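Local coordinates for protein tyrosine--tRNA ligase (Pyrococcus horikoshii, PDB 2CYC) that probably attaches tyrosine to its cognate tRNA in two steps, first activating the amino acid with ATP and then transferring it to the tRNA acceptor end, at residues R6-T15 / A56-I66; I196-L204 / E214-H222. All coordinates share one frame; numbering follows the deposited sequence.

Overall arrangement
Contacts 1 and 2 follow one another along the chain and tie helices to the same mixed sheet. Contact 1 joins the end of the N-terminal helix 3-11 and the turn after it to the end of helix 48-63, closing a loop that includes strands 15-19 and 36-40. More than a hundred residues later, contact 2 closes a much shorter excursion, in which helix 191-200 is followed by strand 209-211 and strand 214-223. The two loops neither nest nor cross. Their centres lie about 20 Å apart, yet they meet at Val221, whose side chain packs against Val10, Thr15 and Phe61. Strand 214-223, paired with strands 15-19 and 183-187, thus links both helical layers to the mixed sheet.

Contact 1 of 2, residues R6-T15 / A56-I66; sequences RINLVLKKPT and AKIADFQKAGI
Lys57 sends its ammonium group into the C-terminal end of helix 3-11, where four acceptors share the three protons of NZ: Leu9 O at 2.9 Å, Lys12 O at 2.9 Å, Val10 O at 3.2 Å and Asp60 OD2 at 2.7 Å. NZ meets Leu9 O in the carbonyl plane but stands 63° above that of Val10, probably the less direct partner. Bends at chi2 and chi3 curl the lysine chain past the Pro14 ring, with Lys57 CD 3.7 Å from Pro14 CD. Asp60 forms salt bridges to both lysines of a Lys12-Asp60-Lys57 network, OD2 meeting Lys57 on its anti side and OD1 meeting Lys12 NZ from above the carboxylate plane; Lys12 also pairs with Glu300. A water bridges Asp60 OD2 and Lys13 O. Helix 48-63 is the crossover between parallel strands 36-40 and 69-72 of the Rossmann-like class I catalytic domain, and helix 3-11 packs along it at 172°, axes 8.4 Å apart. Further along, Leu9 CB rests on Ala64 CB, and Val10 straddles two partners: CG1 reaches the Phe61 ring edge at CE1 (4.0 Å), CG2 the tip of Ile66. Behind them, Thr15 OG1 donates in plane to Val10 O, and Val221 of the sheet backs Val10, Thr15 and Phe61.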
ATOM      1  N   ARG A   6     -26.258  20.446  20.381  1.00 16.12           N
ATOM      2  CA  ARG A   6     -25.426  19.959  19.268  1.00 21.84           C
ATOM      3  C   ARG A   6     -24.880  18.569  19.600  1.00 19.90           C
ATOM      4  O   ARG A   6     -24.896  17.665  18.766  1.00 17.86           O
ATOM      5  CB  ARG A   6     -24.254  20.914  19.004  1.00 14.39           C
ATOM      6  CG  ARG A   6     -24.706  22.296  18.559  1.00 27.40           C
ATOM      7  CD  ARG A   6     -24.068  22.679  17.227  1.00 33.82           C
ATOM      8  NE  ARG A   6     -22.777  23.282  17.459  1.00 19.32           N
ATOM      9  CZ  ARG A   6     -21.894  23.608  16.525  1.00 28.62           C
ATOM     10  NH1 ARG A   6     -22.123  23.391  15.232  1.00 24.75           N
ATOM     11  NH2 ARG A   6     -20.771  24.184  16.900  1.00 27.31           N
ATOM     12  N   ILE A   7     -24.386  18.419  20.825  1.00 19.16           N
ATOM     13  CA  ILE A   7     -23.857  17.146  21.283  1.00 20.09           C
ATOM     14  C   ILE A   7     -24.940  16.081  21.239  1.00 18.98           C
ATOM     15  O   ILE A   7     -24.702  14.974  20.761  1.00 18.26           O
ATOM     16  CB  ILE A   7     -23.313  17.262  22.723  1.00 23.72           C
ATOM     17  CG1 ILE A   7     -22.009  18.072  22.697  1.00 27.12           C
ATOM     18  CG2 ILE A   7     -23.118  15.866  23.330  1.00 18.03           C
ATOM     19  CD1 ILE A   7     -21.405  18.358  24.073  1.00 22.67           C
ATOM     20  N   ASN A   8     -26.135  16.416  21.720  1.00 16.72           N
ATOM     21  CA  ASN A   8     -27.233  15.450  21.723  1.00 20.30           C
ATOM     22  C   ASN A   8     -27.626  14.999  20.318  1.00 21.03           C
ATOM     23  O   ASN A   8     -28.013  13.853  20.120  1.00 19.44           O
ATOM     24  CB  ASN A   8     -28.471  16.018  22.425  1.00 22.85           C
ATOM     25  CG  ASN A   8     -28.314  16.075  23.929  1.00 28.39           C
ATOM     26  OD1 ASN A   8     -27.488  15.368  24.507  1.00 29.10           O
ATOM     27  ND2 ASN A   8     -29.122  16.906  24.574  1.00 30.73           N
ATOM     28  N   LEU A   9     -27.554  15.903  19.347  1.00 21.30           N
ATOM     29  CA  LEU A   9     -27.887  15.548  17.968  1.00 21.97           C
ATOM     30  C   LEU A   9     -26.887  14.485  17.485  1.00 21.36           C
ATOM     31  O   LEU A   9     -27.254  13.537  16.788  1.00 24.00           O
ATOM     32  CB  LEU A   9     -27.804  16.783  17.058  1.00 21.04           C
ATOM     33  CG  LEU A   9     -29.025  17.534  16.487  1.00 29.02           C
ATOM     34  CD1 LEU A   9     -30.321  16.812  16.771  1.00 22.17           C
ATOM     35  CD2 LEU A   9     -29.051  18.947  17.055  1.00 19.54           C
ATOM     36  N   VAL A  10     -25.617  14.644  17.854  1.00 17.22           N
ATOM     37  CA  VAL A  10     -24.601  13.678  17.432  1.00 20.26           C
ATOM     38  C   VAL A  10     -24.814  12.352  18.165  1.00 21.55           C
ATOM     39  O   VAL A  10     -24.693  11.273  17.583  1.00 16.38           O
ATOM     40  CB  VAL A  10     -23.174  14.203  17.732  1.00 18.39           C
ATOM     41  CG1 VAL A  10     -22.128  13.110  17.456  1.00 18.59           C
ATOM     42  CG2 VAL A  10     -22.890  15.424  16.883  1.00 15.17           C
ATOM     43  N   LEU A  11     -25.161  12.458  19.444  1.00 22.81           N
ATOM     44  CA  LEU A  11     -25.373  11.305  20.308  1.00 26.14           C
ATOM     45  C   LEU A  11     -26.675  10.520  20.132  1.00 23.91           C
ATOM     46  O   LEU A  11     -26.714   9.331  20.426  1.00 24.07           O
ATOM     47  CB  LEU A  11     -25.252  11.750  21.770  1.00 30.37           C
ATOM     48  CG  LEU A  11     -23.849  11.861  22.374  1.00 36.52           C
ATOM     49  CD1 LEU A  11     -23.327  10.474  22.664  1.00 38.67           C
ATOM     50  CD2 LEU A  11     -22.905  12.598  21.425  1.00 36.76           C
ATOM     51  N   LYS A  12     -27.729  11.155  19.639  1.00 24.06           N
ATOM     52  CA  LYS A  12     -29.002  10.454  19.503  1.00 24.08           C
ATOM     53  C   LYS A  12     -28.975   9.223  18.600  1.00 28.03           C
ATOM     54  O   LYS A  12     -28.230   9.169  17.610  1.00 18.18           O
ATOM     55  CB  LYS A  12     -30.094  11.413  19.025  1.00 27.50           C
ATOM     56  CG  LYS A  12     -29.785  12.101  17.719  1.00 33.16           C
ATOM     57  CD  LYS A  12     -30.907  13.056  17.298  1.00 41.44           C
ATOM     58  CE  LYS A  12     -32.180  12.313  16.910  1.00 36.96           C
ATOM     59  NZ  LYS A  12     -33.080  13.161  16.086  1.00 34.74           N
ATOM     60  N   LYS A  13     -29.797   8.232  18.958  1.00 20.44           N
ATOM     61  CA  LYS A  13     -29.884   6.991  18.193  1.00 24.32           C
ATOM     62  C   LYS A  13     -30.164   7.336  16.751  1.00 19.16           C
ATOM     63  O   LYS A  13     -30.844   8.314  16.469  1.00 21.54           O
ATOM     64  CB  LYS A  13     -30.998   6.093  18.739  1.00 24.86           C
ATOM     65  CG  LYS A  13     -30.648   5.453  20.065  1.00 32.80           C
ATOM     66  CD  LYS A  13     -31.698   4.445  20.508  1.00 47.79           C
ATOM     67  CE  LYS A  13     -31.090   3.434  21.479  1.00 49.90           C
ATOM     68  NZ  LYS A  13     -30.319   4.083  22.577  1.00 50.40           N
ATOM     69  N   PRO A  14     -29.719   6.487  15.815  1.00 19.71           N
ATOM     70  CA  PRO A  14     -28.989   5.230  16.016  1.00 17.44           C
ATOM     71  C   PRO A  14     -27.514   5.268  16.442  1.00 17.08           C
ATOM     72  O   PRO A  14     -26.827   4.254  16.349  1.00 17.11           O
ATOM     73  CB  PRO A  14     -29.186   4.518  14.680  1.00 18.29           C
ATOM     74  CG  PRO A  14     -29.085   5.668  13.709  1.00 21.81           C
ATOM     75  CD  PRO A  14     -29.943   6.741  14.380  1.00 19.33           C
ATOM     76  N   THR A  15     -27.012   6.410  16.890  1.00 16.22           N
ATOM     77  CA  THR A  15     -25.621   6.443  17.333  1.00 21.51           C
ATOM     78  C   THR A  15     -25.453   5.386  18.427  1.00 22.91           C
ATOM     79  O   THR A  15     -26.296   5.267  19.317  1.00 25.72           O
ATOM     80  CB  THR A  15     -25.234   7.798  17.943  1.00 17.47           C
ATOM     81  OG1 THR A  15     -25.220   8.797  16.921  1.00 19.11           O
ATOM     82  CG2 THR A  15     -23.858   7.712  18.602  1.00 14.36           C
ATOM     83  N   ALA A  56     -30.368   8.811   8.803  1.00 16.17           N
ATOM     84  CA  ALA A  56     -30.805   9.435  10.048  1.00 18.37           C
ATOM     85  C   ALA A  56     -29.664  10.255  10.667  1.00 19.94           C
ATOM     86  O   ALA A  56     -29.868  11.394  11.073  1.00 20.41           O
ATOM     87  CB  ALA A  56     -31.273   8.376  11.023  1.00 17.93           C
ATOM     88  N   LYS A  57     -28.457   9.693  10.727  1.00 16.21           N
ATOM     89  CA  LYS A  57     -27.346  10.441  11.318  1.00 18.50           C
ATOM     90  C   LYS A  57     -26.959  11.653  10.469  1.00 20.99           C
ATOM     91  O   LYS A  57     -26.648  12.720  11.006  1.00 15.77           O
ATOM     92  CB  LYS A  57     -26.117   9.543  11.534  1.00 12.50           C
ATOM     93  CG  LYS A  57     -26.284   8.490  12.627  1.00 12.41           C
ATOM     94  CD  LYS A  57     -27.040   9.036  13.856  1.00 16.33           C
ATOM     95  CE  LYS A  57     -26.327  10.226  14.505  1.00 16.45           C
ATOM     96  NZ  LYS A  57     -27.180  10.867  15.549  1.00 17.92           N
ATOM     97  N   ILE A  58     -26.968  11.488   9.148  1.00 12.65           N
ATOM     98  CA  ILE A  58     -26.631  12.596   8.280  1.00 14.81           C
ATOM     99  C   ILE A  58     -27.607  13.741   8.579  1.00 19.11           C
ATOM    100  O   ILE A  58     -27.196  14.904   8.694  1.00 19.91           O
ATOM    101  CB  ILE A  58     -26.689  12.163   6.800  1.00 15.23           C
ATOM    102  CG1 ILE A  58     -25.414  11.363   6.461  1.00 12.65           C
ATOM    103  CG2 ILE A  58     -26.810  13.375   5.904  1.00 12.89           C
ATOM    104  CD1 ILE A  58     -25.493  10.602   5.129  1.00 15.94           C
ATOM    105  N   ALA A  59     -28.886  13.408   8.745  1.00 15.42           N
ATOM    106  CA  ALA A  59     -29.896  14.416   9.058  1.00 20.50           C
ATOM    107  C   ALA A  59     -29.569  15.085  10.390  1.00 21.35           C
ATOM    108  O   ALA A  59     -29.639  16.311  10.508  1.00 23.21           O
ATOM    109  CB  ALA A  59     -31.299  13.779   9.121  1.00 18.15           C
ATOM    110  N   ASP A  60     -29.221  14.281  11.395  1.00 20.25           N
ATOM    111  CA  ASP A  60     -28.879  14.829  12.708  1.00 19.54           C
ATOM    112  C   ASP A  60     -27.675  15.756  12.625  1.00 20.63           C
ATOM    113  O   ASP A  60     -27.674  16.846  13.215  1.00 16.23           O
ATOM    114  CB  ASP A  60     -28.547  13.720  13.716  1.00 16.80           C
ATOM    115  CG  ASP A  60     -29.732  12.831  14.030  1.00 23.09           C
ATOM    116  OD1 ASP A  60     -30.888  13.284  13.885  1.00 22.81           O
ATOM    117  OD2 ASP A  60     -29.503  11.678  14.446  1.00 19.92           O
ATOM    118  N   PHE A  61     -26.647  15.314  11.901  1.00 13.17           N
ATOM    119  CA  PHE A  61     -25.428  16.099  11.782  1.00 17.49           C
ATOM    120  C   PHE A  61     -25.691  17.461  11.136  1.00 15.09           C
ATOM    121  O   PHE A  61     -25.182  18.481  11.609  1.00 19.71           O
ATOM    122  CB  PHE A  61     -24.343  15.324  10.998  1.00 14.89           C
ATOM    123  CG  PHE A  61     -23.903  14.027  11.664  1.00 17.26           C
ATOM    124  CD1 PHE A  61     -23.862  13.913  13.057  1.00 19.55           C
ATOM    125  CD2 PHE A  61     -23.508  12.931  10.896  1.00 13.86           C
ATOM    126  CE1 PHE A  61     -23.432  12.728  13.678  1.00 16.99           C
ATOM    127  CE2 PHE A  61     -23.075  11.733  11.503  1.00 12.13           C
ATOM    128  CZ  PHE A  61     -23.037  11.634  12.901  1.00 12.35           C
ATOM    129  N   GLN A  62     -26.486  17.479  10.069  1.00 21.18           N
ATOM    130  CA  GLN A  62     -26.804  18.726   9.383  1.00 20.25           C
ATOM    131  C   GLN A  62     -27.424  19.708  10.388  1.00 23.69           C
ATOM    132  O   GLN A  62     -27.033  20.877  10.441  1.00 21.23           O
ATOM    133  CB  GLN A  62     -27.795  18.488   8.225  1.00 20.92           C
ATOM    134  CG  GLN A  62     -27.272  17.639   7.058  1.00 19.89           C
ATOM    135  CD  GLN A  62     -28.261  17.585   5.885  1.00 29.47           C
ATOM    136  OE1 GLN A  62     -29.454  17.334   6.069  1.00 30.93           O
ATOM    137  NE2 GLN A  62     -27.761  17.818   4.677  1.00 27.80           N
ATOM    138  N   LYS A  63     -28.373  19.230  11.195  1.00 19.89           N
ATOM    139  CA  LYS A  63     -29.031  20.099  12.178  1.00 21.14           C
ATOM    140  C   LYS A  63     -28.082  20.642  13.234  1.00 22.26           C
ATOM    141  O   LYS A  63     -28.344  21.680  13.846  1.00 18.03           O
ATOM    142  CB  LYS A  63     -30.183  19.365  12.873  1.00 28.37           C
ATOM    143  CG  LYS A  63     -31.389  19.142  11.984  1.00 39.88           C
ATOM    144  CD  LYS A  63     -32.540  18.499  12.748  1.00 50.19           C
ATOM    145  CE  LYS A  63     -33.715  18.175  11.820  1.00 52.01           C
ATOM    146  NZ  LYS A  63     -33.355  17.189  10.755  1.00 52.98           N
ATOM    147  N   ALA A  64     -26.983  19.933  13.458  1.00 19.17           N
ATOM    148  CA  ALA A  64     -26.006  20.366  14.440  1.00 17.73           C
ATOM    149  C   ALA A  64     -25.016  21.337  13.797  1.00 15.85           C
ATOM    150  O   ALA A  64     -24.111  21.826  14.457  1.00 22.19           O
ATOM    151  CB  ALA A  64     -25.256  19.156  14.997  1.00 16.11           C
ATOM    152  N   GLY A  65     -25.182  21.604  12.507  1.00 21.53           N
ATOM    153  CA  GLY A  65     -24.270  22.517  11.835  1.00 22.51           C
ATOM    154  C   GLY A  65     -22.984  21.850  11.369  1.00 21.43           C
ATOM    155  O   GLY A  65     -21.928  22.481  11.332  1.00 20.02           O
ATOM    156  N   ILE A  66     -23.071  20.567  11.022  1.00 18.72           N
ATOM    157  CA  ILE A  66     -21.923  19.805  10.529  1.00 17.01           C
ATOM    158  C   ILE A  66     -22.081  19.612   9.018  1.00 18.96           C
ATOM    159  O   ILE A  66     -23.166  19.262   8.549  1.00 20.88           O
ATOM    160  CB  ILE A  66     -21.863  18.412  11.206  1.00 24.30           C
ATOM    161  CG1 ILE A  66     -21.616  18.577  12.715  1.00 16.07           C
ATOM    162  CG2 ILE A  66     -20.775  17.551  10.547  1.00 14.54           C
ATOM    163  CD1 ILE A  66     -21.857  17.320  13.519  1.00 21.09           C
TER
HETATM  164  O   HOH W   1     -31.462   9.908  14.538  1.00 18.55           O

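Contact 2 of 2, residues I196-L204 / E214-H222; sequences IAIEVAQKL and EKLKPVAVH
Residues 197-204, which begin within helix 191-200, lie over the irregular middle of strand 214-223, with Ala201 CA and Lys217 CA 5.4 Å apart and Gln202 CA equally near Lys215 CA. Ala201 points its methyl at the strand, where CB sits 3.5 Å from Leu216 O and also touches Pro218 CD (3.9 Å). One turn earlier, Ile198 lays CG1 over Pro218 O at 3.5 Å, and its CD1 lies near the Ala220 methyl; its CG2 branch meets Lys217 CD, the two side chains crossing at about a right angle. Lys215 and Lys217 both leave the strand toward the helix as extended chains, and Gln202 lies across their methylene groups. Running straight beyond CG, Lys215 passes Gln202 O with CD, and its NZ donates a 2.9 Å hydrogen bond to Leu204 O from a position tilted 34° out of the carbonyl plane. Phe177 of helix 164-178 packs on Ala197, Ala201, Leu204 and Pro218, so the contact joins this helical layer to the sheet of the Rossmann-like catalytic domain. Its apolar heart thus gives way to a polar end: Lys215 takes Leu204 O, and a water donates to both Ala201 O and Leu216 O across the contact. The aliphatic parts of Lys215 and Lys217 do the packing, while one N-H of Lys215 is used on a neutral peptide oxygen, which would not by itself offset the charge.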
ATOM      1  N   ILE A 196      -7.567   3.582  14.663  1.00 21.33           N
ATOM      2  CA  ILE A 196      -6.236   3.797  14.104  1.00 19.68           C
ATOM      3  C   ILE A 196      -6.100   5.276  13.705  1.00 20.06           C
ATOM      4  O   ILE A 196      -5.095   5.921  13.993  1.00 22.06           O
ATOM      5  CB  ILE A 196      -6.002   2.895  12.875  1.00 20.65           C
ATOM      6  CG1 ILE A 196      -5.950   1.422  13.312  1.00 20.49           C
ATOM      7  CG2 ILE A 196      -4.707   3.292  12.186  1.00 17.15           C
ATOM      8  CD1 ILE A 196      -6.026   0.420  12.161  1.00 18.24           C
ATOM      9  N   ALA A 197      -7.130   5.809  13.057  1.00 17.10           N
ATOM     10  CA  ALA A 197      -7.122   7.205  12.645  1.00 17.67           C
ATOM     11  C   ALA A 197      -6.847   8.117  13.848  1.00 20.10           C
ATOM     12  O   ALA A 197      -6.052   9.046  13.768  1.00 17.65           O
ATOM     13  CB  ALA A 197      -8.461   7.565  12.014  1.00 13.07           C
ATOM     14  N   ILE A 198      -7.509   7.843  14.963  1.00 18.33           N
ATOM     15  CA  ILE A 198      -7.326   8.648  16.153  1.00 21.08           C
ATOM     16  C   ILE A 198      -5.911   8.503  16.702  1.00 23.37           C
ATOM     17  O   ILE A 198      -5.314   9.490  17.128  1.00 21.48           O
ATOM     18  CB  ILE A 198      -8.385   8.281  17.213  1.00 20.75           C
ATOM     19  CG1 ILE A 198      -9.751   8.788  16.739  1.00 19.85           C
ATOM     20  CG2 ILE A 198      -8.039   8.890  18.554  1.00 19.62           C
ATOM     21  CD1 ILE A 198     -10.940   8.231  17.525  1.00 21.11           C
ATOM     22  N   GLU A 199      -5.370   7.287  16.668  1.00 22.72           N
ATOM     23  CA  GLU A 199      -4.000   7.026  17.134  1.00 25.57           C
ATOM     24  C   GLU A 199      -2.904   7.747  16.321  1.00 27.38           C
ATOM     25  O   GLU A 199      -1.932   8.244  16.891  1.00 26.08           O
ATOM     26  CB  GLU A 199      -3.699   5.522  17.095  1.00 29.97           C
ATOM     27  CG  GLU A 199      -4.089   4.747  18.347  1.00 39.89           C
ATOM     28  CD  GLU A 199      -3.979   3.239  18.153  1.00 44.26           C
ATOM     29  OE1 GLU A 199      -3.043   2.791  17.452  1.00 41.63           O
ATOM     30  OE2 GLU A 199      -4.822   2.503  18.714  1.00 47.05           O
ATOM     31  N   VAL A 200      -3.053   7.805  14.998  1.00 20.89           N
ATOM     32  CA  VAL A 200      -2.032   8.443  14.166  1.00 22.98           C
ATOM     33  C   VAL A 200      -2.267   9.916  13.834  1.00 21.00           C
ATOM     34  O   VAL A 200      -1.385  10.565  13.267  1.00 18.90           O
ATOM     35  CB  VAL A 200      -1.863   7.695  12.813  1.00 25.28           C
ATOM     36  CG1 VAL A 200      -1.609   6.194  13.059  1.00 19.95           C
ATOM     37  CG2 VAL A 200      -3.115   7.908  11.936  1.00 19.94           C
ATOM     38  N   ALA A 201      -3.442  10.442  14.178  1.00 16.26           N
ATOM     39  CA  ALA A 201      -3.788  11.829  13.835  1.00 20.90           C
ATOM     40  C   ALA A 201      -2.711  12.887  14.050  1.00 23.60           C
ATOM     41  O   ALA A 201      -2.415  13.678  13.151  1.00 22.95           O
ATOM     42  CB  ALA A 201      -5.058  12.252  14.577  1.00 13.49           C
ATOM     43  N   GLN A 202      -2.140  12.914  15.246  1.00 18.98           N
ATOM     44  CA  GLN A 202      -1.147  13.915  15.569  1.00 21.81           C
ATOM     45  C   GLN A 202       0.264  13.609  15.097  1.00 23.98           C
ATOM     46  O   GLN A 202       1.170  14.417  15.283  1.00 24.10           O
ATOM     47  CB  GLN A 202      -1.183  14.178  17.072  1.00 27.96           C
ATOM     48  CG  GLN A 202      -2.540  14.725  17.513  1.00 26.34           C
ATOM     49  CD  GLN A 202      -2.606  15.057  18.993  1.00 37.63           C
ATOM     50  OE1 GLN A 202      -3.189  16.065  19.381  1.00 42.40           O
ATOM     51  NE2 GLN A 202      -2.025  14.207  19.822  1.00 35.33           N
ATOM     52  N   LYS A 203       0.446  12.455  14.463  1.00 22.19           N
ATOM     53  CA  LYS A 203       1.758  12.076  13.948  1.00 23.27           C
ATOM     54  C   LYS A 203       1.885  12.353  12.452  1.00 25.03           C
ATOM     55  O   LYS A 203       2.980  12.265  11.895  1.00 26.00           O
ATOM     56  CB  LYS A 203       2.007  10.590  14.180  1.00 23.13           C
ATOM     57  CG  LYS A 203       1.802  10.146  15.614  1.00 24.10           C
ATOM     58  CD  LYS A 203       2.093   8.662  15.756  1.00 31.71           C
ATOM     59  CE  LYS A 203       1.790   8.174  17.161  1.00 36.50           C
ATOM     60  NZ  LYS A 203       2.156   6.743  17.311  1.00 44.05           N
ATOM     61  N   LEU A 204       0.764  12.671  11.805  1.00 20.17           N
ATOM     62  CA  LEU A 204       0.736  12.931  10.358  1.00 22.49           C
ATOM     63  C   LEU A 204       1.477  14.188   9.921  1.00 22.12           C
ATOM     64  O   LEU A 204       1.361  15.250  10.542  1.00 24.44           O
ATOM     65  CB  LEU A 204      -0.713  12.994   9.880  1.00 15.30           C
ATOM     66  CG  LEU A 204      -1.270  11.679   9.337  1.00 29.80           C
ATOM     67  CD1 LEU A 204      -0.840  10.498  10.186  1.00 22.95           C
ATOM     68  CD2 LEU A 204      -2.762  11.783   9.250  1.00 18.42           C
ATOM     69  N   GLU A 214      -2.970  23.708  16.398  1.00 34.82           N
ATOM     70  CA  GLU A 214      -3.006  22.382  17.004  1.00 37.86           C
ATOM     71  C   GLU A 214      -3.455  21.257  16.074  1.00 34.16           C
ATOM     72  O   GLU A 214      -4.362  21.430  15.251  1.00 29.06           O
ATOM     73  CB  GLU A 214      -3.910  22.400  18.243  1.00 41.14           C
ATOM     74  CG  GLU A 214      -3.451  23.364  19.334  1.00 55.87           C
ATOM     75  CD  GLU A 214      -2.116  22.974  19.958  1.00 59.51           C
ATOM     76  OE1 GLU A 214      -1.609  23.746  20.796  1.00 61.22           O
ATOM     77  OE2 GLU A 214      -1.577  21.896  19.619  1.00 63.96           O
ATOM     78  N   LYS A 215      -2.810  20.101  16.214  1.00 26.95           N
ATOM     79  CA  LYS A 215      -3.174  18.938  15.419  1.00 30.23           C
ATOM     80  C   LYS A 215      -4.329  18.279  16.155  1.00 27.01           C
ATOM     81  O   LYS A 215      -4.210  17.924  17.327  1.00 29.76           O
ATOM     82  CB  LYS A 215      -2.000  17.965  15.293  1.00 22.89           C
ATOM     83  CG  LYS A 215      -0.946  18.414  14.288  1.00 28.89           C
ATOM     84  CD  LYS A 215       0.151  17.365  14.116  1.00 28.62           C
ATOM     85  CE  LYS A 215       1.198  17.827  13.112  1.00 30.18           C
ATOM     86  NZ  LYS A 215       2.222  16.770  12.869  1.00 37.47           N
ATOM     87  N   LEU A 216      -5.447  18.125  15.462  1.00 23.26           N
ATOM     88  CA  LEU A 216      -6.635  17.542  16.057  1.00 26.53           C
ATOM     89  C   LEU A 216      -6.810  16.065  15.753  1.00 24.31           C
ATOM     90  O   LEU A 216      -6.213  15.529  14.826  1.00 23.84           O
ATOM     91  CB  LEU A 216      -7.881  18.273  15.560  1.00 21.96           C
ATOM     92  CG  LEU A 216      -7.955  19.790  15.704  1.00 28.66           C
ATOM     93  CD1 LEU A 216      -9.275  20.265  15.094  1.00 20.79           C
ATOM     94  CD2 LEU A 216      -7.846  20.190  17.180  1.00 15.36           C
ATOM     95  N   LYS A 217      -7.646  15.425  16.561  1.00 21.24           N
ATOM     96  CA  LYS A 217      -7.988  14.028  16.385  1.00 24.96           C
ATOM     97  C   LYS A 217      -9.435  14.047  15.912  1.00 21.26           C
ATOM     98  O   LYS A 217     -10.273  14.738  16.486  1.00 20.61           O
ATOM     99  CB  LYS A 217      -7.899  13.263  17.709  1.00 19.50           C
ATOM    100  CG  LYS A 217      -6.476  13.090  18.214  1.00 29.05           C
ATOM    101  CD  LYS A 217      -6.422  12.331  19.526  1.00 31.12           C
ATOM    102  CE  LYS A 217      -4.979  12.239  20.022  1.00 46.32           C
ATOM    103  NZ  LYS A 217      -4.829  11.442  21.273  1.00 50.73           N
ATOM    104  N   PRO A 218      -9.742  13.318  14.840  1.00 21.36           N
ATOM    105  CA  PRO A 218     -11.137  13.342  14.405  1.00 20.96           C
ATOM    106  C   PRO A 218     -11.991  12.606  15.430  1.00 20.76           C
ATOM    107  O   PRO A 218     -11.488  11.759  16.172  1.00 20.72           O
ATOM    108  CB  PRO A 218     -11.096  12.600  13.070  1.00 18.85           C
ATOM    109  CG  PRO A 218      -9.968  11.608  13.283  1.00 22.89           C
ATOM    110  CD  PRO A 218      -8.921  12.472  13.957  1.00 20.93           C
ATOM    111  N   VAL A 219     -13.272  12.945  15.465  1.00 17.01           N
ATOM    112  CA  VAL A 219     -14.234  12.310  16.351  1.00 20.99           C
ATOM    113  C   VAL A 219     -14.896  11.192  15.541  1.00 22.05           C
ATOM    114  O   VAL A 219     -15.341  11.417  14.416  1.00 21.27           O
ATOM    115  CB  VAL A 219     -15.325  13.317  16.793  1.00 17.39           C
ATOM    116  CG1 VAL A 219     -16.448  12.593  17.514  1.00 18.47           C
ATOM    117  CG2 VAL A 219     -14.715  14.378  17.702  1.00 16.21           C
ATOM    118  N   ALA A 220     -14.947   9.993  16.109  1.00 17.45           N
ATOM    119  CA  ALA A 220     -15.574   8.857  15.441  1.00 17.63           C
ATOM    120  C   ALA A 220     -16.997   8.698  15.972  1.00 18.74           C
ATOM    121  O   ALA A 220     -17.214   8.711  17.185  1.00 18.23           O
ATOM    122  CB  ALA A 220     -14.772   7.579  15.711  1.00 20.22           C
ATOM    123  N   VAL A 221     -17.966   8.571  15.068  1.00 15.51           N
ATOM    124  CA  VAL A 221     -19.363   8.395  15.473  1.00 13.03           C
ATOM    125  C   VAL A 221     -19.874   7.158  14.750  1.00 16.97           C
ATOM    126  O   VAL A 221     -19.950   7.124  13.515  1.00 15.35           O
ATOM    127  CB  VAL A 221     -20.234   9.650  15.125  1.00 13.78           C
ATOM    128  CG1 VAL A 221     -21.658   9.485  15.689  1.00 11.17           C
ATOM    129  CG2 VAL A 221     -19.594  10.904  15.739  1.00 13.41           C
ATOM    130  N   HIS A 222     -20.225   6.142  15.534  1.00 12.90           N
ATOM    131  CA  HIS A 222     -20.667   4.861  14.993  1.00 14.58           C
ATOM    132  C   HIS A 222     -22.130   4.584  15.247  1.00 18.35           C
ATOM    133  O   HIS A 222     -22.625   4.741  16.370  1.00 16.43           O
ATOM    134  CB  HIS A 222     -19.803   3.746  15.593  1.00 14.73           C
ATOM    135  CG  HIS A 222     -18.336   3.972  15.405  1.00 19.17           C
ATOM    136  ND1 HIS A 222     -17.421   3.842  16.429  1.00 21.12           N
ATOM    137  CD2 HIS A 222     -17.635   4.406  14.328  1.00 16.39           C
ATOM    138  CE1 HIS A 222     -16.222   4.195  15.994  1.00 12.53           C
ATOM    139  NE2 HIS A 222     -16.327   4.541  14.722  1.00 18.42           N
TER
HETATM  140  O   HOH W   2      -4.286  15.545  12.811  1.00 20.15           O